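Local coordinates for protein beta-glucanase (Podospora anserina, PDB 4LE4) that probably hydrolyses beta-glucans, including cellulose-type chains, as a fungal glycoside hydrolase of family GH131, and is captured here in complex with cellotriose, at residues A[21-24]-A[25-28]; A[73-76]-A[77-81]; A[168-171]-A[172-175]. One frame throughout, in Å; residues are numbered along the deposited sequence.

Contact 1 of 3, residues A[21-24]-A[25-28]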
ATOM      1  N   TRP A  21      16.958 -10.403   0.460  1.00 20.93           N
ATOM      2  CA  TRP A  21      16.156 -11.032   1.502  1.00 20.28           C
ATOM      3  C   TRP A  21      15.815 -12.472   1.162  1.00 21.15           C
ATOM      4  O   TRP A  21      15.562 -12.792   0.004  1.00 20.92           O
ATOM      5  CB  TRP A  21      14.857 -10.258   1.686  1.00 16.76           C
ATOM      6  CG  TRP A  21      14.030 -10.750   2.829  1.00 16.08           C
ATOM      7  CD1 TRP A  21      14.020 -10.254   4.098  1.00 14.89           C
ATOM      8  CD2 TRP A  21      13.076 -11.820   2.808  1.00 14.01           C
ATOM      9  NE1 TRP A  21      13.123 -10.943   4.863  1.00 14.05           N
ATOM     10  CE2 TRP A  21      12.527 -11.909   4.103  1.00 11.98           C
ATOM     11  CE3 TRP A  21      12.631 -12.709   1.820  1.00 13.45           C
ATOM     12  CZ2 TRP A  21      11.549 -12.853   4.445  1.00 11.93           C
ATOM     13  CZ3 TRP A  21      11.662 -13.649   2.159  1.00 10.90           C
ATOM     14  CH2 TRP A  21      11.133 -13.712   3.462  1.00 12.04           C
ATOM     15  N   SER A  22      15.814 -13.331   2.184  1.00 22.42           N
ATOM     16  CA  SER A  22      15.451 -14.745   2.035  1.00 23.62           C
ATOM     17  C   SER A  22      14.995 -15.231   3.395  1.00 23.35           C
ATOM     18  O   SER A  22      15.302 -14.615   4.413  1.00 22.85           O
ATOM     19  CB  SER A  22      16.644 -15.600   1.581  1.00 25.03           C
ATOM     20  OG  SER A  22      17.571 -15.741   2.636  1.00 23.32           O
ATOM     21  N   TRP A  23      14.260 -16.333   3.424  1.00 26.05           N
ATOM     22  CA  TRP A  23      13.790 -16.861   4.696  1.00 28.44           C
ATOM     23  C   TRP A  23      14.962 -17.138   5.638  1.00 29.09           C
ATOM     24  O   TRP A  23      14.880 -16.871   6.835  1.00 29.26           O
ATOM     25  CB  TRP A  23      12.973 -18.135   4.467  1.00 29.40           C
ATOM     26  CG  TRP A  23      11.611 -17.841   3.894  1.00 30.08           C
ATOM     27  CD1 TRP A  23      11.147 -18.188   2.661  1.00 31.11           C
ATOM     28  CD2 TRP A  23      10.542 -17.147   4.546  1.00 29.22           C
ATOM     29  NE1 TRP A  23       9.844 -17.756   2.502  1.00 29.46           N
ATOM     30  CE2 TRP A  23       9.451 -17.115   3.645  1.00 29.53           C
ATOM     31  CE3 TRP A  23      10.400 -16.548   5.801  1.00 29.13           C
ATOM     32  CZ2 TRP A  23       8.231 -16.507   3.961  1.00 29.68           C
ATOM     33  CZ3 TRP A  23       9.184 -15.937   6.120  1.00 31.10           C
ATOM     34  CH2 TRP A  23       8.114 -15.924   5.199  1.00 30.70           C
ATOM     35  N   GLY A  24      16.057 -17.644   5.075  1.00 30.22           N
ATOM     36  CA  GLY A  24      17.226 -17.956   5.882  1.00 31.68           C
ATOM     37  C   GLY A  24      18.118 -16.775   6.215  1.00 32.34           C
ATOM     38  O   GLY A  24      19.029 -16.899   7.034  1.00 33.19           O
ATOM     39  N   ASN A  25      17.862 -15.630   5.589  1.00 31.04           N
ATOM     40  CA  ASN A  25      18.651 -14.430   5.836  1.00 30.69           C
ATOM     41  C   ASN A  25      17.701 -13.250   5.626  1.00 28.39           C
ATOM     42  O   ASN A  25      17.691 -12.607   4.575  1.00 27.30           O
ATOM     43  CB  ASN A  25      19.812 -14.354   4.849  1.00 31.96           C
ATOM     44  CG  ASN A  25      20.896 -13.396   5.296  1.00 32.59           C
ATOM     45  OD1 ASN A  25      21.701 -12.930   4.491  1.00 33.76           O
ATOM     46  ND2 ASN A  25      20.925 -13.100   6.589  1.00 34.00           N
ATOM     47  N   GLN A  26      16.893 -12.995   6.640  1.00 25.46           N
ATOM     48  CA  GLN A  26      15.888 -11.935   6.592  1.00 25.12           C
ATOM     49  C   GLN A  26      16.442 -10.529   6.796  1.00 23.27           C
ATOM     50  O   GLN A  26      16.122  -9.858   7.762  1.00 23.98           O
ATOM     51  CB  GLN A  26      14.799 -12.270   7.619  1.00 25.59           C
ATOM     52  CG  GLN A  26      14.063 -13.556   7.265  1.00 27.11           C
ATOM     53  CD  GLN A  26      13.067 -13.999   8.322  1.00 28.77           C
ATOM     54  OE1 GLN A  26      12.544 -13.182   9.074  1.00 29.73           O
ATOM     55  NE2 GLN A  26      12.784 -15.304   8.364  1.00 29.54           N
ATOM     56  N   VAL A  27      17.260 -10.081   5.853  1.00 22.56           N
ATOM     57  CA  VAL A  27      17.873  -8.765   5.943  1.00 23.48           C
ATOM     58  C   VAL A  27      17.124  -7.693   5.157  1.00 21.65           C
ATOM     59  O   VAL A  27      16.346  -7.987   4.252  1.00 22.67           O
ATOM     60  CB  VAL A  27      19.317  -8.777   5.396  1.00 23.48           C
ATOM     61  CG1 VAL A  27      20.209  -9.701   6.238  1.00 25.61           C
ATOM     62  CG2 VAL A  27      19.298  -9.205   3.940  1.00 25.63           C
ATOM     63  N   GLY A  28      17.402  -6.444   5.494  1.00 21.05           N
ATOM     64  CA  GLY A  28      16.778  -5.338   4.795  1.00 19.37           C
ATOM     65  C   GLY A  28      15.424  -4.984   5.382  1.00 16.16           C
ATOM     66  O   GLY A  28      14.981  -5.606   6.340  1.00 16.79           O
TER

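Contact 2 of 3, residues A[73-76]-A[77-81]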
ATOM      1  N   ASN A  73       2.217 -18.911  -5.672  1.00 20.88           N
ATOM      2  CA  ASN A  73       1.784 -20.162  -5.051  1.00 21.17           C
ATOM      3  C   ASN A  73       0.574 -20.817  -5.718  1.00 22.63           C
ATOM      4  O   ASN A  73      -0.321 -21.293  -5.033  1.00 23.41           O
ATOM      5  CB  ASN A  73       1.459 -19.862  -3.586  1.00 25.46           C
ATOM      6  CG  ASN A  73       1.460 -21.096  -2.707  1.00 29.05           C
ATOM      7  OD1 ASN A  73       1.035 -21.041  -1.559  1.00 33.10           O
ATOM      8  ND2 ASN A  73       1.938 -22.205  -3.233  1.00 32.30           N
ATOM      9  N   GLY A  74       0.525 -20.824  -7.040  1.00 22.14           N
ATOM     10  CA  GLY A  74      -0.603 -21.454  -7.701  1.00 23.74           C
ATOM     11  C   GLY A  74      -1.982 -20.839  -7.507  1.00 22.59           C
ATOM     12  O   GLY A  74      -2.981 -21.468  -7.848  1.00 23.50           O
ATOM     13  N   GLN A  75      -2.061 -19.615  -6.993  1.00 21.41           N
ATOM     14  CA  GLN A  75      -3.355 -18.955  -6.794  1.00 20.32           C
ATOM     15  C   GLN A  75      -3.868 -18.326  -8.088  1.00 20.68           C
ATOM     16  O   GLN A  75      -3.098 -18.074  -9.011  1.00 21.89           O
ATOM     17  CB  GLN A  75      -3.232 -17.864  -5.739  1.00 17.83           C
ATOM     18  CG  GLN A  75      -2.622 -18.345  -4.470  1.00 18.54           C
ATOM     19  CD  GLN A  75      -2.465 -17.242  -3.445  1.00 18.61           C
ATOM     20  OE1 GLN A  75      -2.162 -16.086  -3.777  1.00 16.59           O
ATOM     21  NE2 GLN A  75      -2.643 -17.599  -2.179  1.00 20.64           N
ATOM     22  N   ASN A  76      -5.163 -18.024  -8.130  1.00 20.53           N
ATOM     23  CA  ASN A  76      -5.794 -17.438  -9.320  1.00 21.19           C
ATOM     24  C   ASN A  76      -5.984 -15.916  -9.249  1.00 18.68           C
ATOM     25  O   ASN A  76      -6.613 -15.314 -10.132  1.00 18.40           O
ATOM     26  CB  ASN A  76      -7.140 -18.109  -9.537  1.00 25.30           C
ATOM     27  CG  ASN A  76      -7.934 -18.167  -8.272  1.00 30.47           C
ATOM     28  OD1 ASN A  76      -8.326 -17.125  -7.725  1.00 33.71           O
ATOM     29  ND2 ASN A  76      -8.165 -19.389  -7.769  1.00 33.91           N
ATOM     30  N   MET A  77      -5.480 -15.313  -8.179  1.00 14.53           N
ATOM     31  CA  MET A  77      -5.506 -13.849  -8.000  1.00 15.72           C
ATOM     32  C   MET A  77      -4.077 -13.378  -8.374  1.00 11.63           C
ATOM     33  O   MET A  77      -3.110 -14.097  -8.093  1.00 11.93           O
ATOM     34  CB  MET A  77      -5.707 -13.433  -6.517  1.00 16.71           C
ATOM     35  CG  MET A  77      -6.851 -14.059  -5.749  1.00 25.47           C
ATOM     36  SD  MET A  77      -6.383 -15.494  -4.742  1.00 31.90           S
ATOM     37  CE  MET A  77      -5.740 -14.791  -3.308  1.00 30.75           C
ATOM     38  N   ARG A  78      -3.934 -12.210  -8.993  1.00 12.43           N
ATOM     39  CA  ARG A  78      -2.585 -11.674  -9.312  1.00 12.41           C
ATOM     40  C   ARG A  78      -2.102 -10.896  -8.082  1.00 11.60           C
ATOM     41  O   ARG A  78      -2.877 -10.168  -7.462  1.00 11.96           O
ATOM     42  CB  ARG A  78      -2.605 -10.675 -10.468  1.00 13.69           C
ATOM     43  CG  ARG A  78      -3.276 -11.153 -11.714  1.00 19.47           C
ATOM     44  CD  ARG A  78      -3.784  -9.925 -12.515  1.00 21.56           C
ATOM     45  NE  ARG A  78      -2.732  -9.610 -13.424  1.00 19.05           N
ATOM     46  CZ  ARG A  78      -2.672  -8.621 -14.301  1.00 16.12           C
ATOM     47  NH1 ARG A  78      -3.635  -7.698 -14.461  1.00 15.61           N
ATOM     48  NH2 ARG A  78      -1.613  -8.619 -15.089  1.00 16.57           N
ATOM     49  N   ARG A  79      -0.821 -11.025  -7.749  1.00 11.76           N
ATOM     50  CA  ARG A  79      -0.271 -10.335  -6.575  1.00  9.55           C
ATOM     51  C   ARG A  79       1.195  -9.964  -6.724  1.00  8.63           C
ATOM     52  O   ARG A  79       1.966 -10.723  -7.256  1.00  8.61           O
ATOM     53  CB  ARG A  79      -0.343 -11.241  -5.325  1.00 10.35           C
ATOM     54  CG  ARG A  79      -1.717 -11.804  -5.000  1.00 14.37           C
ATOM     55  CD  ARG A  79      -1.616 -12.868  -3.932  1.00 13.40           C
ATOM     56  NE  ARG A  79      -1.457 -12.265  -2.620  1.00 14.53           N
ATOM     57  CZ  ARG A  79      -1.624 -12.930  -1.480  1.00 14.35           C
ATOM     58  NH1 ARG A  79      -1.951 -14.222  -1.503  1.00 13.21           N
ATOM     59  NH2 ARG A  79      -1.461 -12.299  -0.327  1.00 11.32           N
ATOM     60  N   THR A  80       1.552  -8.801  -6.190  1.00  9.49           N
ATOM     61  CA  THR A  80       2.938  -8.344  -6.105  1.00  7.64           C
ATOM     62  C   THR A  80       2.875  -7.587  -4.779  1.00  7.15           C
ATOM     63  O   THR A  80       2.273  -6.500  -4.696  1.00  7.19           O
ATOM     64  CB  THR A  80       3.364  -7.369  -7.217  1.00  9.83           C
ATOM     65  OG1 THR A  80       3.352  -8.034  -8.486  1.00 10.79           O
ATOM     66  CG2 THR A  80       4.772  -6.882  -6.942  1.00 10.68           C
ATOM     67  N   GLU A  81       3.463  -8.176  -3.752  1.00  7.46           N
ATOM     68  CA  GLU A  81       3.396  -7.569  -2.417  1.00  9.03           C
ATOM     69  C   GLU A  81       4.720  -7.666  -1.672  1.00  9.43           C
ATOM     70  O   GLU A  81       5.449  -8.632  -1.842  1.00 11.91           O
ATOM     71  CB  GLU A  81       2.293  -8.296  -1.596  1.00 11.15           C
ATOM     72  CG  GLU A  81       0.907  -8.179  -2.213  1.00 15.11           C
ATOM     73  CD  GLU A  81      -0.003  -9.365  -1.874  1.00 13.67           C
ATOM     74  OE1 GLU A  81       0.168  -9.965  -0.774  1.00 16.72           O
ATOM     75  OE2 GLU A  81      -0.881  -9.697  -2.706  1.00 15.51           O
TER
HETATM   76  O   HOH W   1      -1.224 -14.769  -6.386  1.00 15.48           O

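Contact 3 of 3, residues A[168-171]-A[172-175]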
ATOM      1  N   GLU A 168      -4.765   4.926  11.212  1.00 10.58           N
ATOM      2  CA  GLU A 168      -4.529   5.182  12.644  1.00 10.85           C
ATOM      3  C   GLU A 168      -5.071   3.919  13.310  1.00 10.76           C
ATOM      4  O   GLU A 168      -6.285   3.738  13.441  1.00  9.93           O
ATOM      5  CB  GLU A 168      -5.335   6.405  13.097  1.00 11.23           C
ATOM      6  CG  GLU A 168      -5.314   6.580  14.632  1.00 14.73           C
ATOM      7  CD  GLU A 168      -5.956   7.861  15.134  1.00 18.15           C
ATOM      8  OE1 GLU A 168      -6.634   8.565  14.362  1.00 19.33           O
ATOM      9  OE2 GLU A 168      -5.781   8.158  16.339  1.00 23.75           O
ATOM     10  N   ILE A 169      -4.182   3.020  13.710  1.00 11.34           N
ATOM     11  CA  ILE A 169      -4.661   1.778  14.262  1.00 11.04           C
ATOM     12  C   ILE A 169      -4.388   1.682  15.768  1.00 12.17           C
ATOM     13  O   ILE A 169      -3.269   1.917  16.205  1.00 14.51           O
ATOM     14  CB  ILE A 169      -3.977   0.585  13.552  1.00 10.49           C
ATOM     15  CG1 ILE A 169      -4.099   0.760  12.019  1.00 10.98           C
ATOM     16  CG2 ILE A 169      -4.614  -0.749  14.019  1.00 12.23           C
ATOM     17  CD1 ILE A 169      -3.539  -0.373  11.207  1.00  9.95           C
ATOM     18  N   ASP A 170      -5.417   1.358  16.537  1.00 12.79           N
ATOM     19  CA  ASP A 170      -5.231   1.146  17.972  1.00 16.09           C
ATOM     20  C   ASP A 170      -5.442  -0.345  18.137  1.00 15.14           C
ATOM     21  O   ASP A 170      -6.588  -0.805  18.187  1.00 15.62           O
ATOM     22  CB  ASP A 170      -6.273   1.897  18.807  1.00 17.44           C
ATOM     23  CG  ASP A 170      -5.950   1.850  20.307  1.00 21.36           C
ATOM     24  OD1 ASP A 170      -5.260   0.897  20.738  1.00 21.32           O
ATOM     25  OD2 ASP A 170      -6.383   2.763  21.044  1.00 21.43           O
ATOM     26  N   PHE A 171      -4.356  -1.108  18.212  1.00 15.03           N
ATOM     27  CA  PHE A 171      -4.468  -2.557  18.338  1.00 14.83           C
ATOM     28  C   PHE A 171      -4.994  -3.018  19.706  1.00 18.17           C
ATOM     29  O   PHE A 171      -5.392  -4.162  19.867  1.00 17.92           O
ATOM     30  CB  PHE A 171      -3.119  -3.200  18.060  1.00 16.30           C
ATOM     31  CG  PHE A 171      -2.687  -3.105  16.625  1.00 14.82           C
ATOM     32  CD1 PHE A 171      -3.125  -4.046  15.690  1.00 15.87           C
ATOM     33  CD2 PHE A 171      -1.830  -2.092  16.211  1.00 13.23           C
ATOM     34  CE1 PHE A 171      -2.714  -3.981  14.347  1.00 15.04           C
ATOM     35  CE2 PHE A 171      -1.405  -2.011  14.878  1.00 15.81           C
ATOM     36  CZ  PHE A 171      -1.856  -2.969  13.936  1.00 13.86           C
ATOM     37  N   ALA A 172      -4.997  -2.120  20.681  1.00 18.97           N
ATOM     38  CA  ALA A 172      -5.489  -2.482  22.010  1.00 21.03           C
ATOM     39  C   ALA A 172      -7.002  -2.339  22.053  1.00 21.39           C
ATOM     40  O   ALA A 172      -7.702  -3.220  22.549  1.00 25.26           O
ATOM     41  CB  ALA A 172      -4.838  -1.604  23.064  1.00 20.63           C
ATOM     42  N   ALA A 173      -7.511  -1.245  21.508  1.00 21.35           N
ATOM     43  CA  ALA A 173      -8.939  -0.991  21.470  1.00 20.26           C
ATOM     44  C   ALA A 173      -9.626  -1.692  20.296  1.00 20.39           C
ATOM     45  O   ALA A 173     -10.844  -1.881  20.304  1.00 18.54           O
ATOM     46  CB  ALA A 173      -9.178   0.489  21.355  1.00 22.10           C
ATOM     47  N   GLY A 174      -8.851  -2.063  19.280  1.00 19.05           N
ATOM     48  CA  GLY A 174      -9.470  -2.692  18.124  1.00 18.54           C
ATOM     49  C   GLY A 174     -10.223  -1.677  17.287  1.00 16.90           C
ATOM     50  O   GLY A 174     -11.407  -1.852  16.977  1.00 16.80           O
ATOM     51  N   THR A 175      -9.549  -0.589  16.931  1.00 15.71           N
ATOM     52  CA  THR A 175     -10.177   0.446  16.107  1.00 15.52           C
ATOM     53  C   THR A 175      -9.221   0.909  15.023  1.00 13.32           C
ATOM     54  O   THR A 175      -8.005   0.803  15.172  1.00 14.04           O
ATOM     55  CB  THR A 175     -10.577   1.721  16.912  1.00 15.61           C
ATOM     56  OG1 THR A 175      -9.410   2.351  17.453  1.00 16.04           O
ATOM     57  CG2 THR A 175     -11.539   1.363  18.040  1.00 21.36           C
TER
HETATM   58  O   HOH W   2      -7.814   3.900  16.011  1.00 14.02           O

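Contact 1 of 3, residues A[21-24]-A[25-28]
Ser22 and Asn25 hold the turn together through their backbones: Ser22 N donates to Asn25 O at 3.1 Å and Asn25 N to Ser22 O at 3.0 Å. The two bonds close a type I beta turn over Trp23 and Gly24, as in a tight hairpin of a single bridge. A third bond comes from a side chain: Gln26 NE2 reaches back to Trp23 O at 3.0 Å, lying in the carbonyl plane on a lone pair with a fairly straight N-H (155°), which an extended glutamine is long enough to do.

The ring contacts are van der Waals packing. Trp21 turns its indole away from its own backbone N (chi1 -174°), which lays it beside the Gln26 chain, NE1 lying 3.5 Å from Gln26 CB. The far end of that indole carries CH2 over the centre of the Trp23 ring, 3.6 Å above its plane. Separately, Val27 O meets the Trp21 ring edge at CD1. Beyond the turn, the Trp23 ring meets that of Tyr33.

The chemistry implies a surface loop whose shape is set by backbone and amide bonds; Trp21 is the buried residue of an otherwise largely exposed stretch, its NE1 satisfied by Gln85 OE1.

Contact 2 of 3, residues A[73-76]-A[77-81]
Gln75 lays its amide edge to edge with the guanidinium of Arg79, the two planes only 5° apart. Arg79 NH1 donates to Gln75 OE1 at 2.9 Å, nearly straight (163°) and on a lone pair in the carbonyl plane. The glutamine gets there because its CG stands anti to the carbonyl carbon (chi1 -52°) and its chain runs on extended. The same oxygen accepts from a water at 3.1 Å, which also donates to Met77 O at 2.6 Å, so Gln75 OE1 ties the loop directly to Arg79 on strand 78-84, and through water to Met77 just before it.

Met77 bends beside this polar pair. Its CE lies 3.8 Å from Gln75 OE1 and its SD 3.9 Å from Asn76 OD1; the unbranched thioether also touches Leu210.

Arg79 bends at chi3 and turns its other edge to Glu81, two residues on along the strand. NE meets Glu81 OE2 at 2.6 Å and NH2 meets Glu81 OE1 at 2.9 Å, a side-on salt bridge with one nitrogen to each oxygen. Glu81 OE1 is also hydrogen-bonded to His206 ND1. Replacing Arg79 by an alanine would remove both grips, and would probably leave Glu81 without its ion-pair mate and Gln75 OE1 with the water but no charged donor, so the amide would be less firmly held.

Two apart on strand 78-84, Arg79 and Glu81 share one face of an antiparallel sheet, and Gln75 joins them from the preceding loop, consistent with the concanavalin clan to which the GH131 domain belongs.

Contact 3 of 3, residues A[168-171]-A[172-175]
A G1 beta bulge closes the hairpin between strands 163-170 and 175-182: Gly174 and Thr175 both face Asp170. Asp170 O accepts from Gly174 N at 2.8 Å and from Thr175 N at 3.2 Å, and the antiparallel hydrogen-bonded pair is completed by Asp170 N donating to Thr175 O at 3.0 Å, almost straight at 170°. Gly174 takes a positive phi of 74°, which suits glycine.

The Asp170 carboxylate accepts from two amides of the turn. Its CG, set anti to the backbone N (chi1 -171°), turns the carboxylate toward the chain ahead, where OD1 accepts from Ala172 N at 3.0 Å, on the anti side and out of the carboxylate plane, forming an Asx turn, and more weakly from Ala173 N at 3.2 Å. One oxygen thus serves two successive amides of the bend, a task for which the short aspartate is well matched. The small methyl of Ala173 sits 3.6 Å from Asp170 OD2, and Thr175 OG1 packs against Asp170 CB. A water links that hydroxyl to Glu168 O, bridging the two strands.

On another side of the strand, the Ile169 methyl CG2 packs on the face of the Phe171 ring, over its centre and 3.4 Å above its plane. Ile169 is buried and Phe171 partly so, both packing against Phe124 and Tyr97, whereas the alanines are exposed.

Glycine at positive phi is the mark of a G1 bulge; here the aspartate adds bonds to the loop amides of a hairpin joining neighbouring strands of an antiparallel sheet.

The three contacts are local, each within one continuous stretch, and set far apart, with centres about 21 Å (contacts 1 and 2) and 29 Å (contact 3 from either) from one another and no touch between them. Contacts 1 and 3 lie at the surface; contact 2 is partly buried. Contact 1 belongs to the loop leading to strand 30-34, which pairs with strand 78-84 of contact 2, so these two serve the same sheet, while contact 3 joins strands of the other. Their chemistry follows: uncharged amide and indole groups shape the surface loop, an ion pair is held at the more buried strand, and a carboxylate gathers backbone amides at the exposed hairpin.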